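Local coordinates for protein VP2 (Human bocavirus 3, PDB 5US7) that self-assembles in sixty copies into the T=1 icosahedral capsid of this parvovirus, at residues P298-A303 / C394-M399; A342-P347 / M377-T382; Q403-Y408 / T428-D433; S302-G307 / D349-V354. All coordinates share one frame; numbering follows the deposited sequence.

Contact 1: P298-A303 / C394-M399; sequences PGLLSA and CSDVWM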
# COMPACT_ATOMS: atom_id res chain seq x y z
N PRO A 298 15.39 -75.74 -80.04
CA PRO A 298 14.40 -76.39 -80.90
C PRO A 298 14.41 -75.84 -82.32
O PRO A 298 14.78 -74.69 -82.57
CB PRO A 298 13.08 -76.09 -80.20
CG PRO A 298 13.34 -74.85 -79.47
CD PRO A 298 14.76 -74.85 -79.06
N GLY A 299 14.00 -76.69 -83.24
CA GLY A 299 13.81 -76.27 -84.61
C GLY A 299 13.38 -77.46 -85.44
O GLY A 299 13.61 -78.62 -85.08
N LEU A 300 12.73 -77.15 -86.56
CA LEU A 300 12.19 -78.16 -87.45
C LEU A 300 12.90 -78.06 -88.79
O LEU A 300 12.67 -77.12 -89.55
CB LEU A 300 10.68 -77.97 -87.62
CG LEU A 300 9.85 -78.09 -86.35
CD1 LEU A 300 8.41 -77.74 -86.62
CD2 LEU A 300 9.95 -79.49 -85.76
N LEU A 301 13.77 -79.03 -89.07
CA LEU A 301 14.51 -79.06 -90.33
C LEU A 301 13.94 -80.03 -91.34
O LEU A 301 14.49 -80.15 -92.44
CB LEU A 301 15.97 -79.40 -90.07
CG LEU A 301 16.70 -78.33 -89.27
CD1 LEU A 301 18.12 -78.76 -88.98
CD2 LEU A 301 16.67 -77.02 -90.02
N SER A 302 12.87 -80.75 -91.01
CA SER A 302 12.40 -81.78 -91.92
C SER A 302 11.46 -81.18 -92.96
O SER A 302 11.18 -79.98 -92.99
CB SER A 302 11.72 -82.90 -91.14
OG SER A 302 10.58 -82.43 -90.46
N ALA A 303 10.98 -82.05 -93.84
CA ALA A 303 10.19 -81.71 -95.02
C ALA A 303 10.94 -80.66 -95.85
O ALA A 303 12.17 -80.58 -95.80
CB ALA A 303 8.80 -81.29 -94.58
N CYS A 394 19.43 -85.33 -86.48
CA CYS A 394 18.06 -85.30 -85.99
C CYS A 394 17.40 -84.06 -86.57
O CYS A 394 17.75 -82.93 -86.22
CB CYS A 394 18.03 -85.28 -84.47
SG CYS A 394 16.38 -85.29 -83.75
N SER A 395 16.43 -84.27 -87.47
CA SER A 395 15.87 -83.18 -88.25
C SER A 395 14.91 -82.33 -87.42
O SER A 395 14.99 -81.10 -87.44
CB SER A 395 15.16 -83.73 -89.48
OG SER A 395 16.08 -84.38 -90.34
N ASP A 396 14.00 -82.96 -86.70
CA ASP A 396 13.00 -82.26 -85.91
C ASP A 396 13.42 -82.28 -84.45
O ASP A 396 13.49 -83.35 -83.83
CB ASP A 396 11.63 -82.90 -86.08
CG ASP A 396 11.06 -82.67 -87.46
OD1 ASP A 396 11.55 -81.77 -88.16
OD2 ASP A 396 10.13 -83.40 -87.85
N VAL A 397 13.70 -81.11 -83.90
CA VAL A 397 14.04 -80.95 -82.49
C VAL A 397 12.92 -80.16 -81.85
O VAL A 397 12.80 -78.95 -82.08
CB VAL A 397 15.39 -80.25 -82.31
CG1 VAL A 397 15.69 -80.04 -80.85
CG2 VAL A 397 16.49 -81.05 -82.97
N TRP A 398 12.12 -80.81 -81.04
CA TRP A 398 11.02 -80.16 -80.36
C TRP A 398 11.55 -79.54 -79.08
O TRP A 398 12.75 -79.51 -78.85
CB TRP A 398 9.91 -81.16 -80.11
CG TRP A 398 9.35 -81.69 -81.37
CD1 TRP A 398 9.77 -82.79 -82.04
CD2 TRP A 398 8.27 -81.15 -82.12
NE1 TRP A 398 9.02 -82.97 -83.16
CE2 TRP A 398 8.09 -81.98 -83.23
CE3 TRP A 398 7.43 -80.05 -81.95
CZ2 TRP A 398 7.10 -81.74 -84.18
CZ3 TRP A 398 6.46 -79.82 -82.88
CH2 TRP A 398 6.30 -80.65 -83.98
N MET A 399 10.67 -79.03 -78.23
CA MET A 399 11.13 -78.60 -76.92
C MET A 399 11.55 -79.80 -76.10
O MET A 399 10.95 -80.87 -76.16
CB MET A 399 10.06 -77.84 -76.17
CG MET A 399 9.88 -76.43 -76.59
SD MET A 399 8.65 -75.68 -75.53
CE MET A 399 8.67 -74.04 -76.20
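Leu300 and Asp396 stand on the same face of a short antiparallel pairing, and their side chains cross obliquely. Leu300 CD2 touches both the carboxylate and the Trp398 ring. It lies 3.7 Å from Asp396 OD1, and it also sits over the face of the Trp398 indole, 4.1 Å from the centroid of the six-membered ring and 15° off its normal, a CH-pi contact. The Asp396 carboxylate also meets Ser302. The serine hydroxyl is set between the backbone N and the carbonyl carbon (chi1 63°), which carries it onto the carboxylate: Ser302 OG donates to Asp396 OD1 over 2.6 Å, on the syn lone pair of that oxygen. A weak bond from Ser302 N reaches the same atom at 3.3 Å, so Ser302 offers the oxygen a hydroxyl and, less firmly, its backbone N, just past strand 299-300.

Beneath these side chains the backbones are joined as a hydrogen-bonded pair at Gly299 and Val397, each N to the other's O over 2.8 Å. Leu301 N then bonds to Ser395 O. Pro298 CB lies against the carbonyl oxygens of Val397 and Trp398.

Strands 299-300 and 396-397 thus make a separate two-stranded sheet. Trp398 meets its counterparts in both the second and the third subunit, consistent with a position at a threefold axis, and Gln403 NE2 of the same chain, beside strand 404-405, bonds to Trp398 O.

Contact 2: A342-P347 / M377-T382; sequences AGSLRP and MLRDQT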
# COMPACT_ATOMS: atom_id res chain seq x y z
N ALA A 342 13.30 -73.16 -88.94
CA ALA A 342 14.52 -73.68 -88.32
C ALA A 342 14.75 -73.09 -86.93
O ALA A 342 15.07 -73.81 -85.99
CB ALA A 342 15.72 -73.42 -89.22
N GLY A 343 14.61 -71.77 -86.79
CA GLY A 343 15.06 -71.17 -85.55
C GLY A 343 16.56 -71.31 -85.45
O GLY A 343 17.30 -70.79 -86.30
N SER A 344 17.03 -72.00 -84.43
CA SER A 344 18.41 -72.47 -84.37
C SER A 344 18.56 -73.62 -85.35
O SER A 344 17.76 -73.73 -86.29
CB SER A 344 18.79 -72.89 -82.95
OG SER A 344 18.73 -71.79 -82.07
N LEU A 345 19.61 -74.42 -85.22
CA LEU A 345 19.77 -75.70 -85.91
C LEU A 345 20.48 -75.69 -87.25
O LEU A 345 20.52 -76.75 -87.88
CB LEU A 345 18.45 -76.44 -86.12
CG LEU A 345 18.01 -77.38 -85.02
CD1 LEU A 345 17.70 -76.59 -83.80
CD2 LEU A 345 16.81 -78.17 -85.48
N ARG A 346 21.02 -74.56 -87.73
CA ARG A 346 21.87 -74.67 -88.91
C ARG A 346 21.07 -75.17 -90.11
O ARG A 346 21.08 -76.37 -90.42
CB ARG A 346 23.07 -75.57 -88.60
CG ARG A 346 23.94 -76.00 -89.76
CD ARG A 346 24.62 -74.85 -90.45
NE ARG A 346 25.50 -75.38 -91.49
CZ ARG A 346 25.12 -75.63 -92.74
NH1 ARG A 346 23.88 -75.37 -93.11
NH2 ARG A 346 25.98 -76.11 -93.62
N PRO A 347 20.33 -74.29 -90.76
CA PRO A 347 19.25 -74.68 -91.67
C PRO A 347 19.57 -75.73 -92.72
O PRO A 347 18.64 -76.35 -93.26
CB PRO A 347 18.89 -73.35 -92.34
CG PRO A 347 20.11 -72.53 -92.22
CD PRO A 347 20.65 -72.86 -90.88
N MET A 377 28.32 -69.08 -81.01
CA MET A 377 28.20 -70.52 -80.79
C MET A 377 26.80 -70.91 -80.35
O MET A 377 26.37 -72.04 -80.61
CB MET A 377 29.25 -70.98 -79.79
CG MET A 377 30.66 -70.86 -80.31
SD MET A 377 30.96 -71.87 -81.77
CE MET A 377 30.92 -70.65 -83.07
N LEU A 378 26.08 -70.02 -79.70
CA LEU A 378 24.64 -70.13 -79.75
C LEU A 378 24.18 -69.85 -81.17
O LEU A 378 24.92 -69.32 -82.00
CB LEU A 378 23.97 -69.19 -78.75
CG LEU A 378 23.84 -69.65 -77.30
CD1 LEU A 378 23.28 -71.05 -77.29
CD2 LEU A 378 25.15 -69.65 -76.58
N ARG A 379 22.93 -70.21 -81.45
CA ARG A 379 22.42 -70.49 -82.79
C ARG A 379 23.21 -71.59 -83.46
O ARG A 379 23.98 -72.30 -82.80
CB ARG A 379 22.52 -69.25 -83.69
CG ARG A 379 21.87 -67.98 -83.19
CD ARG A 379 20.38 -68.01 -83.35
NE ARG A 379 20.00 -68.01 -84.75
CZ ARG A 379 18.76 -68.15 -85.17
NH1 ARG A 379 17.78 -68.31 -84.29
NH2 ARG A 379 18.48 -68.14 -86.46
N ASP A 380 23.14 -71.66 -84.78
CA ASP A 380 23.90 -72.57 -85.63
C ASP A 380 24.06 -73.96 -85.02
O ASP A 380 25.12 -74.58 -85.15
CB ASP A 380 25.27 -71.96 -85.93
CG ASP A 380 25.99 -72.69 -87.04
OD1 ASP A 380 25.55 -72.59 -88.20
OD2 ASP A 380 26.98 -73.39 -86.74
N GLN A 381 23.03 -74.49 -84.38
CA GLN A 381 23.18 -75.69 -83.57
C GLN A 381 22.89 -76.95 -84.38
O GLN A 381 22.58 -76.89 -85.57
CB GLN A 381 22.28 -75.60 -82.34
CG GLN A 381 22.72 -74.56 -81.35
CD GLN A 381 21.71 -74.33 -80.25
OE1 GLN A 381 20.52 -74.57 -80.43
NE2 GLN A 381 22.18 -73.87 -79.11
N THR A 382 23.05 -78.11 -83.75
CA THR A 382 22.77 -79.38 -84.41
C THR A 382 22.58 -80.46 -83.35
O THR A 382 22.93 -80.26 -82.18
CB THR A 382 23.87 -79.75 -85.39
OG1 THR A 382 23.41 -80.81 -86.23
CG2 THR A 382 25.10 -80.20 -84.66
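Arg346 and Asp380 both start with CG swung opposite the backbone nitrogen (chi1 170° and -167°), and this brings the two side chains alongside one another, pointing the same way. The arginine then bends at chi2, so that it is its aliphatic part that meets the carboxylate: Arg346 CD lies 3.3 Å from Asp380 OD1. The guanidinium and carboxylate planes are only 21° apart, yet Arg346 NE stays 4.3 Å from Asp380 OD1, beyond a salt bridge. Its hydrogen bond goes instead to Asp321 O of the third subunit, and Asp380 would add at most a longer-range attraction.

At the other end Arg379, folded back by bends at chi2 and chi3, lays its guanidinium across the carbonyl of Gly343. Gly343 O sits over one face of that group, 3.2 Å from Arg379 CZ, and Ser344 CA lies over the same face, farther from the plane. The carbonyl therefore meets the flat cation from above, and no N-H is aimed well enough for a hydrogen bond.

Gln381 extends past Ser344, with its OE1 3.5 Å from Ser344 CB. Its amide is fixed at both ends, OE1 by Gly297 N and NE2 by Ile404 O. The backbones approach closely here as well, through a CA-H...O contact of 3.1 Å from Leu345 CA to Gln381 O.

Trp405, on strand 404-405, packs against both Ser344 and Gln381. Residues 381-382 pair antiparallel with a strand of the third subunit, so the loop 342-347 lies against a short, weakly bonded strand whose sheet runs on into that subunit.

Contact 3: Q403-Y408 / T428-D433; sequences QIWDRY and TIDPFD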
# COMPACT_ATOMS: atom_id res chain seq x y z
N GLN A 403 17.11 -77.01 -72.88
CA GLN A 403 17.50 -76.43 -74.15
C GLN A 403 17.87 -74.97 -73.95
O GLN A 403 17.21 -74.25 -73.20
CB GLN A 403 16.39 -76.56 -75.18
CG GLN A 403 16.26 -77.94 -75.73
CD GLN A 403 15.20 -78.01 -76.78
OE1 GLN A 403 14.28 -77.20 -76.79
NE2 GLN A 403 15.32 -78.96 -77.69
N ILE A 404 18.95 -74.57 -74.59
CA ILE A 404 19.49 -73.22 -74.44
C ILE A 404 19.92 -72.73 -75.80
O ILE A 404 20.74 -73.36 -76.46
CB ILE A 404 20.65 -73.19 -73.44
CG1 ILE A 404 20.10 -73.36 -72.02
CG2 ILE A 404 21.49 -71.96 -73.62
CD1 ILE A 404 21.10 -73.54 -70.97
N TRP A 405 19.35 -71.60 -76.23
CA TRP A 405 19.67 -71.00 -77.50
C TRP A 405 19.55 -69.50 -77.32
O TRP A 405 19.20 -69.01 -76.25
CB TRP A 405 18.74 -71.51 -78.61
CG TRP A 405 17.29 -71.11 -78.47
CD1 TRP A 405 16.66 -70.10 -79.13
CD2 TRP A 405 16.31 -71.69 -77.61
NE1 TRP A 405 15.35 -70.03 -78.75
CE2 TRP A 405 15.11 -71.00 -77.81
CE3 TRP A 405 16.34 -72.74 -76.69
CZ2 TRP A 405 13.95 -71.31 -77.13
CZ3 TRP A 405 15.18 -73.04 -76.02
CH2 TRP A 405 14.01 -72.34 -76.23
N ASP A 406 19.84 -68.75 -78.38
CA ASP A 406 19.60 -67.32 -78.36
C ASP A 406 18.79 -66.94 -79.58
O ASP A 406 18.78 -67.65 -80.59
CB ASP A 406 20.90 -66.53 -78.29
CG ASP A 406 21.80 -66.82 -79.45
OD1 ASP A 406 21.47 -67.75 -80.21
OD2 ASP A 406 22.83 -66.13 -79.59
N ARG A 407 18.11 -65.81 -79.48
CA ARG A 407 17.17 -65.41 -80.50
C ARG A 407 17.90 -65.06 -81.79
O ARG A 407 19.11 -64.83 -81.80
CB ARG A 407 16.33 -64.24 -80.02
CG ARG A 407 15.67 -64.52 -78.70
CD ARG A 407 14.76 -63.39 -78.30
NE ARG A 407 13.60 -63.35 -79.17
CZ ARG A 407 13.35 -62.39 -80.06
NH1 ARG A 407 14.19 -61.38 -80.19
NH2 ARG A 407 12.27 -62.45 -80.80
N TYR A 408 17.16 -65.06 -82.88
CA TYR A 408 17.72 -64.77 -84.19
C TYR A 408 18.51 -63.46 -84.14
O TYR A 408 18.00 -62.46 -83.63
CB TYR A 408 16.61 -64.67 -85.22
CG TYR A 408 17.09 -64.30 -86.59
CD1 TYR A 408 17.65 -65.25 -87.42
CD2 TYR A 408 16.98 -63.01 -87.06
CE1 TYR A 408 18.09 -64.93 -88.67
CE2 TYR A 408 17.42 -62.67 -88.31
CZ TYR A 408 17.98 -63.64 -89.11
OH TYR A 408 18.42 -63.31 -90.37
N THR A 428 6.97 -70.95 -74.64
CA THR A 428 7.88 -69.82 -74.56
C THR A 428 7.82 -69.03 -75.85
O THR A 428 7.62 -69.59 -76.93
CB THR A 428 9.31 -70.29 -74.28
OG1 THR A 428 10.12 -69.16 -73.91
CG2 THR A 428 9.92 -70.91 -75.51
N ILE A 429 7.95 -67.71 -75.75
CA ILE A 429 7.72 -66.84 -76.88
C ILE A 429 9.03 -66.20 -77.30
O ILE A 429 9.55 -65.31 -76.62
CB ILE A 429 6.68 -65.76 -76.56
CG1 ILE A 429 5.35 -66.40 -76.17
CG2 ILE A 429 6.49 -64.86 -77.75
CD1 ILE A 429 4.75 -67.26 -77.25
N ASP A 430 9.57 -66.66 -78.43
CA ASP A 430 10.36 -65.81 -79.25
C ASP A 430 9.98 -66.15 -80.68
O ASP A 430 9.93 -67.34 -81.04
CB ASP A 430 11.87 -65.99 -79.03
CG ASP A 430 12.33 -67.41 -79.27
OD1 ASP A 430 11.50 -68.33 -79.31
OD2 ASP A 430 13.55 -67.61 -79.44
N PRO A 431 9.75 -65.17 -81.53
CA PRO A 431 9.57 -65.47 -82.95
C PRO A 431 10.91 -65.69 -83.61
O PRO A 431 11.94 -65.16 -83.18
CB PRO A 431 8.86 -64.23 -83.49
CG PRO A 431 9.23 -63.17 -82.55
CD PRO A 431 9.33 -63.80 -81.21
N PHE A 432 10.90 -66.49 -84.67
CA PHE A 432 12.16 -66.86 -85.30
C PHE A 432 12.68 -65.80 -86.25
O PHE A 432 13.75 -65.99 -86.83
CB PHE A 432 12.01 -68.19 -86.03
CG PHE A 432 11.79 -69.36 -85.13
CD1 PHE A 432 12.01 -69.25 -83.78
CD2 PHE A 432 11.40 -70.57 -85.64
CE1 PHE A 432 11.81 -70.32 -82.95
CE2 PHE A 432 11.20 -71.65 -84.82
CZ PHE A 432 11.41 -71.52 -83.47
N ASP A 433 11.96 -64.70 -86.44
CA ASP A 433 12.47 -63.59 -87.22
C ASP A 433 13.15 -62.54 -86.36
O ASP A 433 13.56 -61.50 -86.88
CB ASP A 433 11.35 -62.95 -88.04
CG ASP A 433 10.24 -62.39 -87.17
OD1 ASP A 433 10.24 -62.63 -85.95
OD2 ASP A 433 9.35 -61.71 -87.72
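The Trp405 indole meets Asp430 edge-on: Asp430 OD2 lies in the plane of the ring system and takes the N-H of Trp405 NE1 over 3.1 Å, at a fairly straight 163°. The carboxylate is turned 49° from the ring and accepts on its syn side, somewhat out of its own plane. Further along the same edge, Thr428 CG2 comes to 4.4 Å from Trp405 CZ2.

The guanidinium of Arg407 is likewise touched at its edge. The Arg407 side chain runs antiparallel to that of Asp430, placing Arg407 NE 3.2 Å from Asp430 CB and Arg407 NH2 3.3 Å from Pro431 CD. A bend at chi3 carries the guanidinium beyond the carboxylate, and its NH1 bonds to Gly434 O instead. Tyr408 meets the carbonyls of Phe432 and Asp433 obliquely, its CB 3.5 Å from Phe432 O, while its hydroxyl bonds to Ser371 OG.

Neighbouring copies close round this core. Residues 404-405 pair antiparallel with a strand of the third subunit, and Asn402 of the second subunit binds Asp430 O. Such interlocking of loops from three copies is characteristic of the long insertion before the 445-449 strand of the parvovirus jelly roll, which builds the threefold region of the capsid.

Contact 4: S302-G307 / D349-V354; sequences SAQRVG and DLEYKV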
# COMPACT_ATOMS: atom_id res chain seq x y z
N SER A 302 12.87 -80.75 -91.01
CA SER A 302 12.40 -81.78 -91.92
C SER A 302 11.46 -81.18 -92.96
O SER A 302 11.18 -79.98 -92.99
CB SER A 302 11.72 -82.90 -91.14
OG SER A 302 10.58 -82.43 -90.46
N ALA A 303 10.98 -82.05 -93.84
CA ALA A 303 10.19 -81.71 -95.02
C ALA A 303 10.94 -80.66 -95.85
O ALA A 303 12.17 -80.58 -95.80
CB ALA A 303 8.80 -81.29 -94.58
N GLN A 304 10.19 -79.81 -96.55
CA GLN A 304 10.72 -78.78 -97.43
C GLN A 304 9.57 -78.11 -98.17
O GLN A 304 8.44 -78.60 -98.13
CB GLN A 304 11.74 -79.33 -98.44
CG GLN A 304 11.22 -80.30 -99.48
CD GLN A 304 11.36 -81.76 -99.06
OE1 GLN A 304 11.98 -82.07 -98.05
NE2 GLN A 304 10.79 -82.65 -99.86
N ARG A 305 9.84 -76.98 -98.82
CA ARG A 305 8.77 -76.19 -99.42
C ARG A 305 8.11 -76.93 -100.58
O ARG A 305 8.70 -77.81 -101.21
CB ARG A 305 9.30 -74.86 -99.91
CG ARG A 305 9.75 -73.92 -98.82
CD ARG A 305 10.25 -72.66 -99.45
NE ARG A 305 10.72 -71.69 -98.48
CZ ARG A 305 9.95 -70.79 -97.89
NH1 ARG A 305 8.66 -70.74 -98.18
NH2 ARG A 305 10.46 -69.93 -97.03
N VAL A 306 6.87 -76.55 -100.86
CA VAL A 306 6.03 -77.22 -101.84
C VAL A 306 5.34 -76.18 -102.70
O VAL A 306 4.96 -75.11 -102.22
CB VAL A 306 4.98 -78.12 -101.16
CG1 VAL A 306 4.05 -78.75 -102.18
CG2 VAL A 306 5.66 -79.19 -100.35
N GLY A 307 5.18 -76.49 -103.98
CA GLY A 307 4.28 -75.75 -104.82
C GLY A 307 4.96 -74.71 -105.67
O GLY A 307 6.15 -74.41 -105.51
N ASP A 349 19.98 -75.65 -95.65
CA ASP A 349 19.50 -75.34 -96.98
C ASP A 349 19.18 -73.86 -97.07
O ASP A 349 18.93 -73.19 -96.07
CB ASP A 349 18.27 -76.17 -97.35
CG ASP A 349 17.83 -75.95 -98.79
OD1 ASP A 349 18.54 -75.25 -99.54
OD2 ASP A 349 16.75 -76.45 -99.16
N LEU A 350 19.18 -73.36 -98.31
CA LEU A 350 18.86 -71.96 -98.55
C LEU A 350 17.44 -71.63 -98.12
O LEU A 350 17.18 -70.53 -97.61
CB LEU A 350 19.04 -71.64 -100.03
CG LEU A 350 18.95 -70.18 -100.46
CD1 LEU A 350 19.51 -69.28 -99.38
CD2 LEU A 350 19.71 -69.98 -101.75
N GLU A 351 16.51 -72.56 -98.29
CA GLU A 351 15.10 -72.23 -98.15
C GLU A 351 14.63 -72.21 -96.70
O GLU A 351 13.46 -71.88 -96.46
CB GLU A 351 14.24 -73.20 -98.95
CG GLU A 351 14.22 -74.61 -98.42
CD GLU A 351 13.46 -75.54 -99.33
OE1 GLU A 351 12.74 -75.04 -100.23
OE2 GLU A 351 13.55 -76.76 -99.15
N TYR A 352 15.48 -72.55 -95.75
CA TYR A 352 15.13 -72.38 -94.35
C TYR A 352 15.61 -71.05 -93.78
O TYR A 352 15.25 -70.71 -92.65
CB TYR A 352 15.71 -73.52 -93.52
CG TYR A 352 15.22 -74.89 -93.91
CD1 TYR A 352 14.06 -75.41 -93.36
CD2 TYR A 352 15.90 -75.65 -94.83
CE1 TYR A 352 13.61 -76.66 -93.72
CE2 TYR A 352 15.46 -76.90 -95.20
CZ TYR A 352 14.31 -77.40 -94.64
OH TYR A 352 13.87 -78.64 -95.00
N LYS A 353 16.41 -70.30 -94.53
CA LYS A 353 16.95 -69.04 -94.07
C LYS A 353 15.94 -67.91 -94.25
O LYS A 353 15.05 -67.97 -95.09
CB LYS A 353 18.24 -68.70 -94.82
CG LYS A 353 19.36 -69.68 -94.59
CD LYS A 353 20.62 -69.21 -95.29
CE LYS A 353 21.80 -70.11 -94.99
NZ LYS A 353 21.71 -71.39 -95.74
N VAL A 354 16.10 -66.87 -93.44
CA VAL A 354 15.34 -65.63 -93.63
C VAL A 354 15.98 -64.84 -94.76
O VAL A 354 17.20 -64.69 -94.82
CB VAL A 354 15.30 -64.81 -92.33
CG1 VAL A 354 14.63 -63.49 -92.57
CG2 VAL A 354 14.57 -65.57 -91.26
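Arg305 and Glu351 run alongside one another head to tail, and the close-fitting part of the contact is built on their aliphatic lengths. Arg305 is extended from CG to NE, so its CB, CG and CD pass along one carboxylate oxygen, with Arg305 CG 3.5 Å from Glu351 OE1. The charged ends do not meet: Arg305 NE is 4.3 Å from Glu351 OE1 and instead makes a weak bond of 3.4 Å to the backbone Glu351 O, which lies near the guanidinium plane. The salt bridges go outward, from Arg305 NH2 to Asp339 and from Glu351 OE2 to Arg273 of the second subunit. With chi1 at 68°, Glu351 CG is tucked over its own backbone, and the extended remainder reaches the opposing loop; its OE2 comes 3.2 Å from Gln304 CB.

Both segments are loops of the long connection between strands 236-248 and 445-449 of the jelly roll, and residues 350-353 form a tight turn joined by Lys353 N to Leu350 O.

The looser side is at Ser302, Ala303 and Gln304, which are partly exposed. Here the approach narrows to the phenol of Tyr352: its OH is 2.7 Å from Ala303 O and 3.6 Å from Ser302 O, both near the ring plane at its edge. Asn387 of the second subunit packs on Ala303, and Gln388 of that subunit makes a weak bond to Gln304 NE2.

In the fold
Contacts 1 and 3 are buried, whereas contacts 2 and 4 are only partly so. Contact 1 is the one built on paired strands, and its backbone bonds contrast with the side-chain-led chemistry of contacts 3 and 4 and with contact 2, where charged and carbonyl groups meet without a hydrogen bond. Contact 2 is nested within the chain loop that contact 1 closes, and Leu345 packs against Pro298, Gly299 and Leu301. Contacts 1 and 4 share Ser302 and Ala303, with Tyr352 OH probably bonded to Leu301 O. Strand 404-405 links contacts 2 and 3, whose centres are about 10 Å apart.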